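Local coordinates for rieske iron-sulfur protein soxF (Sulfolobus acidocaldarius, PDB 1JM1) that binds a Rieske-type [2Fe-2S] cluster and probably carries electrons in the respiratory chain of this archaeon, at residues G6-P11 with A164-N168; I60-Y64 with R146-I150; F172-R178 with D188-Y193. All coordinates share one frame; numbering follows the deposited sequence. Where two conformers were deposited one is given.

Three contacts tie loops to a small beta framework in this single chain. The two segments of interaction 1, 6-11 and 164-168, bracket interaction 2 in sequence, and interaction 3 follows beyond both. Interaction 1 packs the loop ahead of strand 13-17 on strand 161-167. Interaction 2 joins the end of strand 59-61 to the loop before strand 151-155, its centre about 15 Å from that of interaction 1; Asn168 connects the two through Ile150 and Asn62. Interaction 3, centred about 19 and 20 Å from the others, is local, within the loop after strand 161-167. Its Phe172 side chain lies about 7 Å from the [2Fe-2S] cluster, so the contacts join loops and sheet to the cluster-bearing part.

Interaction 1 (G6-P11 with A164-N168); sequences GLAGFP and AVGTN
Val165 and Gly166 on strand 161-167 face the loop 6-11 with the CA atoms of Gly6 and Val165 4.3 Å apart, and one nearly straight backbone bond (168°), from Leu7 N to Val165 O at 2.8 Å, joins the two. The strand carries a classic beta bulge here: Val165 and Gly166 both lie opposite Ile152 of strand 151-155, within the antiparallel three-stranded sheet that strand 13-17 completes. On the loop side the chain doubles back through a type I' turn from Leu7 to Phe10, closed by Phe10 N donating to Leu7 O at 3.0 Å, while Gly6 N bonds to Phe10 O. Two glycines suit this course. A CB on Gly6 would run into Val165 O, and one on Gly9 would be jammed against the preceding carbonyl oxygen.

Phe10 carries most of the side-chain contact from the loop. Its CG stands anti to the carbonyl carbon (chi1 -83°), which lays the ring flat against the bare backbone of the bulge. Gly166 CA sits over the ring face in a CH-pi contact, 3.8 Å from the centroid and 16° off the normal. Thr167 N lies above the same face, nearer the rim; it is buried and has no hydrogen-bond partner. Farther along, the Thr167 side chain crosses the ring at about a right angle and brings OG1 to 3.5 Å from Phe10 CZ, although that hydroxyl is hydrogen-bonded to Ala169 O. At the end of the segment, Pro11 O accepts from the hydroxyl of Tyr37. The partly exposed margin is apolar, where the branched ends of two side chains meet: Leu7 CD1 lies 3.8 Å from Val165 CG2.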
loop_
_atom_site.group_PDB
_atom_site.type_symbol
_atom_site.label_atom_id
_atom_site.label_comp_id
_atom_site.label_asym_id
_atom_site.label_seq_id
_atom_site.Cartn_x
_atom_site.Cartn_y
_atom_site.Cartn_z
ATOM N N GLY A 6 -8.937 -12.123 -9.111
ATOM C CA GLY A 6 -8.370 -11.905 -7.818
ATOM C C GLY A 6 -9.215 -12.428 -6.702
ATOM O O GLY A 6 -9.949 -13.435 -6.867
ATOM N N LEU A 7 -9.165 -11.842 -5.499
ATOM C CA LEU A 7 -9.972 -12.278 -4.382
ATOM C C LEU A 7 -11.292 -11.548 -4.359
ATOM O O LEU A 7 -11.377 -10.349 -4.541
ATOM C CB LEU A 7 -9.256 -11.983 -3.090
ATOM C CG LEU A 7 -7.893 -12.632 -2.837
ATOM C CD1 LEU A 7 -7.224 -12.036 -1.607
ATOM C CD2 LEU A 7 -8.124 -14.167 -2.826
ATOM N N ALA A 8 -12.355 -12.345 -4.112
ATOM C CA ALA A 8 -13.664 -11.810 -3.740
ATOM C C ALA A 8 -14.123 -10.750 -4.749
ATOM O O ALA A 8 -14.693 -9.735 -4.371
ATOM C CB ALA A 8 -13.708 -11.317 -2.350
ATOM N N GLY A 9 -13.953 -11.006 -6.037
ATOM C CA GLY A 9 -14.485 -10.174 -7.094
ATOM C C GLY A 9 -13.495 -9.120 -7.666
ATOM O O GLY A 9 -13.836 -8.468 -8.643
ATOM N N PHE A 10 -12.350 -8.956 -7.037
ATOM C CA PHE A 10 -11.319 -8.077 -7.523
ATOM C C PHE A 10 -10.622 -8.668 -8.723
ATOM O O PHE A 10 -10.586 -9.902 -8.877
ATOM C CB PHE A 10 -10.277 -7.807 -6.476
ATOM C CG PHE A 10 -10.602 -6.711 -5.480
ATOM C CD1 PHE A 10 -11.441 -6.892 -4.417
ATOM C CD2 PHE A 10 -10.007 -5.464 -5.626
ATOM C CE1 PHE A 10 -11.683 -5.917 -3.515
ATOM C CE2 PHE A 10 -10.246 -4.469 -4.671
ATOM C CZ PHE A 10 -11.080 -4.697 -3.618
ATOM N N PRO A 11 -9.991 -7.846 -9.556
ATOM C CA PRO A 11 -9.111 -8.343 -10.637
ATOM C C PRO A 11 -7.802 -8.813 -10.078
ATOM O O PRO A 11 -7.353 -8.419 -8.992
ATOM C CB PRO A 11 -8.931 -7.117 -11.504
ATOM C CG PRO A 11 -9.106 -5.937 -10.592
ATOM C CD PRO A 11 -10.031 -6.366 -9.522
ATOM N N ALA A 164 -1.442 -7.856 -7.649
ATOM C CA ALA A 164 -2.405 -7.303 -6.719
ATOM C C ALA A 164 -3.731 -8.031 -6.934
ATOM O O ALA A 164 -4.161 -8.196 -8.064
ATOM C CB ALA A 164 -2.571 -5.800 -6.963
ATOM N N VAL A 165 -4.330 -8.477 -5.834
ATOM C CA VAL A 165 -5.529 -9.345 -5.897
ATOM C C VAL A 165 -6.674 -8.895 -5.026
ATOM O O VAL A 165 -7.754 -9.493 -5.100
ATOM C CB VAL A 165 -5.154 -10.816 -5.616
ATOM C CG1 VAL A 165 -4.177 -11.312 -6.669
ATOM C CG2 VAL A 165 -4.623 -11.012 -4.198
ATOM N N GLY A 166 -6.498 -7.886 -4.174
ATOM C CA GLY A 166 -7.614 -7.369 -3.414
ATOM C C GLY A 166 -7.144 -6.239 -2.511
ATOM O O GLY A 166 -6.012 -5.819 -2.585
ATOM N N THR A 167 -8.059 -5.765 -1.654
ATOM C CA THR A 167 -7.706 -4.839 -0.588
ATOM C C THR A 167 -8.391 -5.288 0.676
ATOM O O THR A 167 -9.396 -5.999 0.627
ATOM C CB THR A 167 -8.044 -3.367 -0.898
ATOM O OG1 THR A 167 -9.460 -3.180 -0.903
ATOM C CG2 THR A 167 -7.479 -2.935 -2.242
ATOM N N ASN A 168 -7.881 -4.850 1.825
ATOM C CA ASN A 168 -8.506 -5.192 3.093
ATOM C C ASN A 168 -9.597 -4.225 3.500
ATOM O O ASN A 168 -10.315 -4.477 4.479
ATOM C CB ASN A 168 -7.500 -5.328 4.230
ATOM C CG ASN A 168 -6.811 -4.023 4.604
ATOM O OD1 ASN A 168 -6.894 -3.035 3.841
ATOM N ND2 ASN A 168 -6.115 -4.016 5.723
#

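Interaction 2 (I60-Y64 with R146-I150)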
loop_
_atom_site.group_PDB
_atom_site.type_symbol
_atom_site.label_atom_id
_atom_site.label_comp_id
_atom_site.label_asym_id
_atom_site.label_seq_id
_atom_site.Cartn_x
_atom_site.Cartn_y
_atom_site.Cartn_z
ATOM N N ILE A 60 2.292 -8.844 8.722
ATOM C CA ILE A 60 1.749 -7.684 9.441
ATOM C C ILE A 60 0.266 -8.006 9.699
ATOM O O ILE A 60 -0.369 -8.790 8.982
ATOM C CB ILE A 60 1.959 -6.387 8.732
ATOM C CG1 ILE A 60 1.153 -6.281 7.439
ATOM C CG2 ILE A 60 3.430 -6.125 8.453
ATOM C CD1 ILE A 60 1.376 -5.054 6.603
ATOM N N PRO A 61 -0.358 -7.349 10.698
ATOM C CA PRO A 61 -1.760 -7.656 10.972
ATOM C C PRO A 61 -2.673 -7.026 9.956
ATOM O O PRO A 61 -2.361 -6.006 9.361
ATOM C CB PRO A 61 -1.986 -7.026 12.376
ATOM C CG PRO A 61 -0.639 -6.665 12.925
ATOM C CD PRO A 61 0.228 -6.442 11.686
ATOM N N ASN A 62 -3.887 -7.621 9.815
ATOM C CA ASN A 62 -4.954 -6.965 9.131
ATOM C C ASN A 62 -5.827 -6.268 10.152
ATOM O O ASN A 62 -6.675 -6.928 10.791
ATOM C CB ASN A 62 -5.834 -7.923 8.313
ATOM C CG ASN A 62 -7.005 -7.200 7.722
ATOM O OD1 ASN A 62 -6.988 -5.950 7.614
ATOM N ND2 ASN A 62 -8.031 -7.905 7.324
ATOM N N PRO A 63 -5.710 -4.946 10.352
ATOM C CA PRO A 63 -6.512 -4.281 11.398
ATOM C C PRO A 63 -7.993 -4.234 11.097
ATOM O O PRO A 63 -8.783 -3.913 11.988
ATOM C CB PRO A 63 -5.908 -2.867 11.447
ATOM C CG PRO A 63 -5.399 -2.658 10.094
ATOM C CD PRO A 63 -4.843 -3.993 9.613
ATOM N N TYR A 64 -8.393 -4.529 9.863
ATOM C CA TYR A 64 -9.792 -4.525 9.446
ATOM C C TYR A 64 -10.459 -5.908 9.579
ATOM O O TYR A 64 -11.612 -6.028 9.163
ATOM C CB TYR A 64 -9.920 -3.981 8.047
ATOM C CG TYR A 64 -9.665 -2.525 7.886
ATOM C CD1 TYR A 64 -8.457 -2.029 7.399
ATOM C CD2 TYR A 64 -10.658 -1.603 8.155
ATOM C CE1 TYR A 64 -8.270 -0.667 7.219
ATOM C CE2 TYR A 64 -10.499 -0.255 7.928
ATOM C CZ TYR A 64 -9.291 0.222 7.453
ATOM O OH TYR A 64 -9.200 1.563 7.202
ATOM N N ARG A 146 -9.019 5.733 10.574
ATOM C CA ARG A 146 -8.927 4.304 10.345
ATOM C C ARG A 146 -7.601 4.019 9.663
ATOM O O ARG A 146 -6.958 4.937 9.128
ATOM C CB ARG A 146 -10.093 3.815 9.504
ATOM C CG ARG A 146 -10.163 4.426 8.108
ATOM C CD ARG A 146 -11.451 4.060 7.433
ATOM N NE ARG A 146 -11.598 4.576 6.051
ATOM C CZ ARG A 146 -11.323 3.926 4.967
ATOM N NH1 ARG A 146 -10.762 2.736 4.973
ATOM N NH2 ARG A 146 -11.600 4.503 3.781
ATOM N N PRO A 147 -7.178 2.760 9.653
ATOM C CA PRO A 147 -5.863 2.405 9.086
ATOM C C PRO A 147 -5.800 2.619 7.575
ATOM O O PRO A 147 -6.787 2.528 6.828
ATOM C CB PRO A 147 -5.704 0.931 9.439
ATOM C CG PRO A 147 -6.563 0.742 10.665
ATOM C CD PRO A 147 -7.772 1.602 10.369
ATOM N N LEU A 148 -4.577 2.806 7.089
ATOM C CA LEU A 148 -4.330 2.892 5.665
ATOM C C LEU A 148 -4.636 1.555 4.993
ATOM O O LEU A 148 -4.086 0.534 5.416
ATOM C CB LEU A 148 -2.870 3.280 5.413
ATOM C CG LEU A 148 -2.524 3.577 3.956
ATOM C CD1 LEU A 148 -3.258 4.820 3.465
ATOM C CD2 LEU A 148 -1.013 3.800 3.835
ATOM N N PRO A 149 -5.485 1.514 3.958
ATOM C CA PRO A 149 -5.773 0.224 3.337
ATOM C C PRO A 149 -4.542 -0.458 2.760
ATOM O O PRO A 149 -3.656 0.182 2.170
ATOM C CB PRO A 149 -6.803 0.585 2.260
ATOM C CG PRO A 149 -7.503 1.785 2.851
ATOM C CD PRO A 149 -6.368 2.579 3.503
ATOM N N ILE A 150 -4.531 -1.770 2.919
ATOM C CA ILE A 150 -3.537 -2.679 2.378
ATOM C C ILE A 150 -4.048 -3.267 1.070
ATOM O O ILE A 150 -5.203 -3.676 0.970
ATOM C CB ILE A 150 -3.201 -3.807 3.390
ATOM C CG1 ILE A 150 -2.562 -3.195 4.626
ATOM C CG2 ILE A 150 -2.336 -4.887 2.771
ATOM C CD1 ILE A 150 -2.464 -4.163 5.813
#
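Pro63 and Pro147 have the nearest CA atoms of the two segments, 7.1 Å apart, and the chains run in directions 126° from each other, so side chains rather than backbone bonds bridge them. The main bridge is the phenol of Tyr64, whose oxygen is gripped by two bonds. It donates to Pro147 O at 2.6 Å, lying in the plane of that carbonyl and on a lone pair, and it accepts from Arg146 NH1 at 3.0 Å.

The Arg146 chain is extended from CG to NE, and the turn of its guanidinium (chi4 96°) brings NH1 to the Tyr64 hydroxyl; CB, CG and CD also pass close to that oxygen. Ring and guanidinium planes stand 71° apart. The same NH1 also donates to Pro170 O, a second hold on the guanidinium. Beside the phenol, Pro147 CD packs 3.6 Å from Tyr64 CZ, while Pro147 CG and CB meet Pro63, CG to CG 3.6 Å, the two rings sliding past each other in opposite directions. At the far end Ile60 and Ile150 reach tip to tip, their CD1 atoms 4.0 Å apart, against Phe90 and Ile78.

The bend that presents Tyr64 is an Asx turn: Asn62 OD1 accepts from Tyr64 N at 3.0 Å, with the donor above the amide plane, and takes a further hydrogen from Asn168 ND2. Arg146, whose side chain is about 8 Å from that of the cluster ligand His96, follows directly on a Gly-Pro-Ala-Pro sequence, the Pro loop that covers the cluster in Rieske proteins; the contact thus ties the exit of that loop to the turn after strand 59-61.

Interaction 3 (F172-R178 with D188-Y193); sequences FSAGIPR and DPRYSY
Arg178 and Tyr191 come from opposite directions and meet in a cation-pi contact. The guanidinium stands steeply over the phenol, the planes 75° apart, with CZ of Arg178 4.4 Å from the centroid of the Tyr191 ring. NH2 is the atom that touches, poised above the CD1 and CE1 rim. In one of its two conformers, Tyr193 turns its edge to the opposite face of the Tyr191 ring, CE1 3.6 Å above the plane. At the ring's edge, the Tyr191 hydroxyl donates to Phe172 O at 2.7 Å, in the carbonyl plane and on a lone pair, while Ala174 CB packs against CE1. Arg178 NH1 bonds to Asp183 O and Leu186 O.

Both segments belong to the long loop after strand 161-167. The side chain of Phe172 lies about 7 Å from the [2Fe-2S] cluster, and the Tyr193 hydroxyl bonds to Gly98 O of the cluster pocket. Asp188 opens a type I turn, and its OD1, accepting from Arg190 N at 2.9 Å, makes an Asx turn. The carboxylate is swung toward 174-176 because CG lies trans to N (chi1 -175°), and there OD2 collects three hydrogens. Gly175 N comes in on the syn lone pair at 2.8 Å, Ile176 N from above the carboxylate plane at 3.1 Å, and a water linked to Ala174 N and Ile176 O donates too. With an alanine here, the amides of Gly175 and Ile176 would probably lose their common acceptor and the turn its Asx bond. Arg190, extended and exposed, lays one face of its guanidinium over Gly175 CA.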
loop_
_atom_site.group_PDB
_atom_site.type_symbol
_atom_site.label_atom_id
_atom_site.label_comp_id
_atom_site.label_asym_id
_atom_site.label_seq_id
_atom_site.Cartn_x
_atom_site.Cartn_y
_atom_site.Cartn_z
ATOM N N PHE A 172 -10.196 5.832 0.532
ATOM C CA PHE A 172 -10.850 7.079 0.880
ATOM C C PHE A 172 -12.076 7.318 0.028
ATOM O O PHE A 172 -12.046 7.211 -1.190
ATOM C CB PHE A 172 -9.825 8.206 0.664
ATOM C CG PHE A 172 -10.408 9.591 0.905
ATOM C CD1 PHE A 172 -10.732 10.020 2.186
ATOM C CD2 PHE A 172 -10.624 10.443 -0.178
ATOM C CE1 PHE A 172 -11.275 11.286 2.406
ATOM C CE2 PHE A 172 -11.153 11.740 0.047
ATOM C CZ PHE A 172 -11.470 12.104 1.310
ATOM N N SER A 173 -13.152 7.753 0.680
ATOM C CA SER A 173 -14.390 8.139 -0.017
ATOM C C SER A 173 -14.315 9.619 -0.349
ATOM O O SER A 173 -14.356 10.472 0.530
ATOM C CB SER A 173 -15.607 7.921 0.888
ATOM O OG SER A 173 -15.884 6.546 1.089
ATOM N N ALA A 174 -14.240 9.883 -1.641
ATOM C CA ALA A 174 -14.191 11.261 -2.160
ATOM C C ALA A 174 -15.601 11.682 -2.553
ATOM O O ALA A 174 -16.337 12.151 -1.698
ATOM C CB ALA A 174 -13.157 11.312 -3.280
ATOM N N GLY A 175 -15.996 11.528 -3.810
ATOM C CA GLY A 175 -17.322 11.865 -4.227
ATOM C C GLY A 175 -18.292 10.690 -4.103
ATOM O O GLY A 175 -19.486 10.906 -4.100
ATOM N N ILE A 176 -17.869 9.471 -4.203
ATOM C CA ILE A 176 -18.642 8.273 -4.185
ATOM C C ILE A 176 -18.327 7.550 -2.857
ATOM O O ILE A 176 -17.161 7.268 -2.572
ATOM C CB ILE A 176 -18.296 7.313 -5.336
ATOM C CG1 ILE A 176 -18.490 8.011 -6.688
ATOM C CG2 ILE A 176 -19.088 6.014 -5.264
ATOM C CD1 ILE A 176 -19.931 8.299 -6.976
ATOM N N PRO A 177 -19.297 7.196 -2.039
ATOM C CA PRO A 177 -19.015 6.447 -0.819
ATOM C C PRO A 177 -18.449 5.075 -1.184
ATOM O O PRO A 177 -18.954 4.371 -2.047
ATOM C CB PRO A 177 -20.366 6.308 -0.170
ATOM C CG PRO A 177 -21.252 7.152 -0.905
ATOM C CD PRO A 177 -20.774 7.524 -2.195
ATOM N N ARG A 178 -17.425 4.675 -0.435
ATOM C CA ARG A 178 -16.871 3.347 -0.528
ATOM C C ARG A 178 -16.980 2.711 0.850
ATOM O O ARG A 178 -16.315 3.138 1.781
ATOM C CB ARG A 178 -15.414 3.385 -1.014
ATOM C CG ARG A 178 -15.175 4.145 -2.316
ATOM C CD ARG A 178 -13.691 4.137 -2.641
ATOM N NE ARG A 178 -13.280 5.047 -3.703
ATOM C CZ ARG A 178 -13.253 4.843 -5.013
ATOM N NH1 ARG A 178 -13.725 3.691 -5.508
ATOM N NH2 ARG A 178 -12.765 5.769 -5.800
ATOM N N ASP A 188 -14.871 6.873 -9.518
ATOM C CA ASP A 188 -15.141 8.191 -8.954
ATOM C C ASP A 188 -14.301 9.190 -9.690
ATOM O O ASP A 188 -13.080 9.182 -9.536
ATOM C CB ASP A 188 -14.770 8.207 -7.488
ATOM C CG ASP A 188 -15.147 9.518 -6.804
ATOM O OD1 ASP A 188 -15.496 10.486 -7.501
ATOM O OD2 ASP A 188 -15.021 9.555 -5.539
ATOM N N PRO A 189 -14.883 10.085 -10.461
ATOM C CA PRO A 189 -14.116 11.087 -11.162
ATOM C C PRO A 189 -13.280 11.970 -10.238
ATOM O O PRO A 189 -12.338 12.575 -10.732
ATOM C CB PRO A 189 -15.170 11.930 -11.887
ATOM C CG PRO A 189 -16.386 11.204 -11.800
ATOM C CD PRO A 189 -16.324 10.226 -10.743
ATOM N N ARG A 190 -13.607 12.095 -8.970
ATOM C CA ARG A 190 -12.782 12.881 -8.069
ATOM C C ARG A 190 -11.401 12.269 -7.839
ATOM O O ARG A 190 -10.479 12.956 -7.387
ATOM C CB ARG A 190 -13.453 13.154 -6.770
ATOM C CG ARG A 190 -14.743 13.928 -6.856
ATOM C CD ARG A 190 -15.113 14.521 -5.496
ATOM N NE ARG A 190 -16.450 15.119 -5.602
ATOM C CZ ARG A 190 -17.090 15.585 -4.544
ATOM N NH1 ARG A 190 -16.506 15.597 -3.348
ATOM N NH2 ARG A 190 -18.300 16.047 -4.685
ATOM N N TYR A 191 -11.236 10.963 -8.155
ATOM C CA TYR A 191 -9.934 10.325 -8.071
ATOM C C TYR A 191 -9.134 10.727 -9.304
ATOM O O TYR A 191 -9.127 10.051 -10.338
ATOM C CB TYR A 191 -10.073 8.801 -7.971
ATOM C CG TYR A 191 -10.075 8.306 -6.535
ATOM C CD1 TYR A 191 -10.997 8.722 -5.581
ATOM C CD2 TYR A 191 -9.092 7.393 -6.114
ATOM C CE1 TYR A 191 -10.947 8.229 -4.271
ATOM C CE2 TYR A 191 -9.031 6.925 -4.826
ATOM C CZ TYR A 191 -9.960 7.348 -3.900
ATOM O OH TYR A 191 -9.848 6.838 -2.636
ATOM N N SER A 192 -8.391 11.798 -9.265
ATOM C CA SER A 192 -7.661 12.208 -10.476
ATOM C C SER A 192 -6.189 12.049 -10.248
ATOM O O SER A 192 -5.376 12.528 -11.020
ATOM C CB SER A 192 -8.172 13.700 -10.897
ATOM O OG SER A 192 -7.683 14.438 -9.854
ATOM N N TYR A 193 -5.613 11.425 -9.220
ATOM C CA TYR A 193 -4.260 11.225 -8.750
ATOM C C TYR A 193 -3.415 10.564 -9.857
ATOM O O TYR A 193 -3.912 9.588 -10.537
ATOM C CB TYR A 193 -4.209 10.275 -7.550
ATOM C CG TYR A 193 -5.126 10.660 -6.413
ATOM C CD1 TYR A 193 -6.356 10.055 -6.275
ATOM C CD2 TYR A 193 -4.763 11.616 -5.503
ATOM C CE1 TYR A 193 -7.195 10.388 -5.229
ATOM C CE2 TYR A 193 -5.599 11.974 -4.417
ATOM C CZ TYR A 193 -6.805 11.365 -4.301
ATOM O OH TYR A 193 -7.712 11.656 -3.309
HETATM O O HOH W 1 -14.591 7.767 -3.571
HETATM O O HOH W 2 -12.487 5.409 -8.629
#